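Local coordinates for L-Ribose isomerase (Acinetobacter, PDB 4Q0S), which probably interconverts the rare aldose L-ribose and its ketose L-ribulose, using a cobalt-bound site within a cupin barrel, at residues M155-E163 and S174-V182. Sequence-based numbering, arbitrary orientation.
Sequences MPVGSPWPE and SYEKLTSYV. With RB0 (D-ribitol), chain D.
Along strand 180-185, an outermost strand of one sheet of the cupin barrel, the proline-rich loop 155-163 pairs at a single antiparallel bridge, Ser159 with Tyr181. Ser159 N gives a fairly straight bond to Tyr181 O (2.9 Å, 163°). The return bond from Tyr181 N to Ser159 O is bent and weak. Just before the bridge, the hydroxyl Ser180 OG donates to Val157 O over a very short 2.5 Å. Pro162 crosses the Tyr181 side chain at about a right angle. Pro162 CD sits over the centre of one face of the Tyr181 ring, 3.3 Å from its centroid, in a CH-pi contact. With CG anti to the backbone N (chi1 162°), the Tyr181 ring extends beside Pro162, and Tyr181 OH is hydrogen-bonded to Glu134 OE1 of strand 132-137. Trp161 meets the other segment with its indole edge. Trp161 NE1 donates to Leu178 O at 2.6 Å, with the oxygen close to the ring plane. On the six-membered ring, Trp161 CH2 meets Tyr175 CB at 3.8 Å. A water joins Trp161 N to Thr179 O. Near the start of 155-163, Pro156 CD packs 3.5 Å from C5 of a D-ribitol molecule, a site distinct from the cobalt centre. The in-plane NE1 bond probably limits rotation of the indole, and the proline over its face probably restrains the Tyr181 ring.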
# COMPACT_ATOMS: atom_id res chain seq x y z
N MET A 155 -8.66 30.43 -9.37
CA MET A 155 -8.46 29.11 -9.95
C MET A 155 -7.66 29.21 -11.25
O MET A 155 -7.84 30.15 -12.03
CB MET A 155 -9.81 28.44 -10.26
CG MET A 155 -10.58 27.96 -9.05
SD MET A 155 -9.80 26.55 -8.22
CE MET A 155 -9.84 25.35 -9.53
N PRO A 156 -6.78 28.23 -11.50
CA PRO A 156 -5.98 28.23 -12.73
C PRO A 156 -6.88 27.97 -13.93
O PRO A 156 -7.89 27.28 -13.82
CB PRO A 156 -4.97 27.10 -12.49
CG PRO A 156 -5.74 26.16 -11.59
CD PRO A 156 -6.41 27.11 -10.62
N VAL A 157 -6.51 28.52 -15.08
CA VAL A 157 -7.29 28.35 -16.30
C VAL A 157 -7.34 26.91 -16.79
O VAL A 157 -8.34 26.47 -17.37
CB VAL A 157 -6.74 29.27 -17.42
CG1 VAL A 157 -7.38 28.93 -18.74
CG2 VAL A 157 -7.02 30.71 -17.05
N GLY A 158 -6.27 26.15 -16.56
CA GLY A 158 -6.28 24.77 -16.99
C GLY A 158 -6.19 24.61 -18.49
O GLY A 158 -5.72 25.50 -19.19
N SER A 159 -6.66 23.48 -18.99
CA SER A 159 -6.62 23.21 -20.42
C SER A 159 -8.02 22.95 -20.99
O SER A 159 -8.98 22.78 -20.24
CB SER A 159 -5.76 21.97 -20.70
OG SER A 159 -4.51 22.05 -20.05
N PRO A 160 -8.14 22.94 -22.32
CA PRO A 160 -9.46 22.68 -22.89
C PRO A 160 -9.73 21.20 -22.70
O PRO A 160 -8.82 20.43 -22.37
CB PRO A 160 -9.28 23.05 -24.36
CG PRO A 160 -7.83 22.76 -24.61
CD PRO A 160 -7.17 23.31 -23.37
N TRP A 161 -10.98 20.80 -22.90
CA TRP A 161 -11.35 19.41 -22.77
C TRP A 161 -10.69 18.59 -23.86
O TRP A 161 -10.47 19.07 -24.97
CB TRP A 161 -12.85 19.24 -22.95
CG TRP A 161 -13.71 19.59 -21.80
CD1 TRP A 161 -13.54 20.62 -20.92
CD2 TRP A 161 -14.96 18.99 -21.47
NE1 TRP A 161 -14.61 20.70 -20.07
CE2 TRP A 161 -15.50 19.70 -20.38
CE3 TRP A 161 -15.68 17.90 -22.00
CZ2 TRP A 161 -16.73 19.37 -19.81
CZ3 TRP A 161 -16.90 17.58 -21.43
CH2 TRP A 161 -17.41 18.31 -20.34
N PRO A 162 -10.34 17.33 -23.55
CA PRO A 162 -9.73 16.52 -24.61
C PRO A 162 -10.95 16.13 -25.44
O PRO A 162 -12.09 16.36 -25.01
CB PRO A 162 -9.15 15.34 -23.84
CG PRO A 162 -10.10 15.18 -22.69
CD PRO A 162 -10.32 16.63 -22.26
N GLU A 163 -10.75 15.57 -26.63
CA GLU A 163 -11.89 15.19 -27.45
C GLU A 163 -12.49 13.84 -27.07
O GLU A 163 -11.82 12.99 -26.48
CB GLU A 163 -11.49 15.14 -28.92
CG GLU A 163 -11.11 16.49 -29.50
CD GLU A 163 -10.85 16.39 -30.98
OE1 GLU A 163 -9.95 15.61 -31.37
OE2 GLU A 163 -11.54 17.09 -31.76
N SER A 174 -25.48 20.29 -18.79
CA SER A 174 -25.10 20.68 -17.45
C SER A 174 -23.59 20.91 -17.35
O SER A 174 -23.11 21.55 -16.42
CB SER A 174 -25.52 19.61 -16.43
OG SER A 174 -24.79 18.41 -16.61
N TYR A 175 -22.85 20.41 -18.34
CA TYR A 175 -21.39 20.54 -18.36
C TYR A 175 -20.87 21.72 -19.18
O TYR A 175 -19.68 22.05 -19.10
CB TYR A 175 -20.77 19.25 -18.92
CG TYR A 175 -20.97 18.03 -18.04
CD1 TYR A 175 -22.20 17.38 -17.99
CD2 TYR A 175 -19.92 17.54 -17.26
CE1 TYR A 175 -22.38 16.26 -17.17
CE2 TYR A 175 -20.09 16.42 -16.44
CZ TYR A 175 -21.32 15.79 -16.40
OH TYR A 175 -21.50 14.69 -15.58
N GLU A 176 -21.76 22.36 -19.94
CA GLU A 176 -21.42 23.49 -20.80
C GLU A 176 -20.43 24.51 -20.24
O GLU A 176 -19.44 24.83 -20.88
CB GLU A 176 -22.70 24.23 -21.21
CG GLU A 176 -23.41 23.66 -22.42
CD GLU A 176 -22.55 23.69 -23.66
OE1 GLU A 176 -21.82 22.71 -23.91
OE2 GLU A 176 -22.59 24.71 -24.39
N LYS A 177 -20.72 25.02 -19.05
CA LYS A 177 -19.87 26.04 -18.42
C LYS A 177 -18.57 25.54 -17.79
O LYS A 177 -17.71 26.34 -17.41
CB LYS A 177 -20.67 26.80 -17.36
CG LYS A 177 -21.70 27.77 -17.92
CD LYS A 177 -22.45 28.45 -16.78
CE LYS A 177 -23.15 29.72 -17.24
NZ LYS A 177 -24.18 29.48 -18.28
N LEU A 178 -18.41 24.22 -17.66
CA LEU A 178 -17.20 23.67 -17.06
C LEU A 178 -16.19 23.42 -18.17
O LEU A 178 -15.80 22.28 -18.43
CB LEU A 178 -17.52 22.37 -16.32
CG LEU A 178 -18.39 22.55 -15.07
CD1 LEU A 178 -19.77 23.09 -15.45
CD2 LEU A 178 -18.53 21.21 -14.34
N THR A 179 -15.75 24.51 -18.78
CA THR A 179 -14.82 24.47 -19.91
C THR A 179 -13.36 24.17 -19.58
O THR A 179 -12.62 23.69 -20.45
CB THR A 179 -14.91 25.80 -20.69
OG1 THR A 179 -14.50 26.88 -19.84
CG2 THR A 179 -16.34 26.05 -21.12
N SER A 180 -12.93 24.46 -18.36
CA SER A 180 -11.55 24.17 -17.97
C SER A 180 -11.42 22.70 -17.63
O SER A 180 -12.34 22.09 -17.08
CB SER A 180 -11.12 25.03 -16.78
OG SER A 180 -10.83 26.36 -17.19
N TYR A 181 -10.27 22.12 -17.95
CA TYR A 181 -10.04 20.70 -17.72
C TYR A 181 -8.63 20.41 -17.23
O TYR A 181 -7.68 21.10 -17.59
CB TYR A 181 -10.29 19.94 -19.03
CG TYR A 181 -9.71 18.55 -19.09
CD1 TYR A 181 -10.48 17.43 -18.74
CD2 TYR A 181 -8.41 18.33 -19.54
CE1 TYR A 181 -9.96 16.14 -18.85
CE2 TYR A 181 -7.88 17.05 -19.65
CZ TYR A 181 -8.66 15.96 -19.30
OH TYR A 181 -8.14 14.69 -19.43
N VAL A 182 -8.51 19.37 -16.41
CA VAL A 182 -7.22 18.95 -15.89
C VAL A 182 -7.32 17.47 -15.55
O VAL A 182 -8.36 17.00 -15.09
CB VAL A 182 -6.82 19.77 -14.63
CG1 VAL A 182 -7.78 19.50 -13.48
CG2 VAL A 182 -5.40 19.43 -14.23
C1 RB0 D . -1.22 23.93 -7.53
O1 RB0 D . -0.05 23.32 -7.03
C2 RB0 D . -2.14 22.84 -8.07
O2 RB0 D . -1.44 22.07 -9.02
C3 RB0 D . -3.38 23.46 -8.72
O3 RB0 D . -2.99 24.28 -9.82
C4 RB0 D . -4.23 24.28 -7.75
O4 RB0 D . -4.42 23.55 -6.55
C5 RB0 D . -5.58 24.58 -8.40
O5 RB0 D . -6.42 25.26 -7.49
O HOH W 1 -5.16 21.43 -16.72
O HOH W 2 -12.64 22.98 -23.24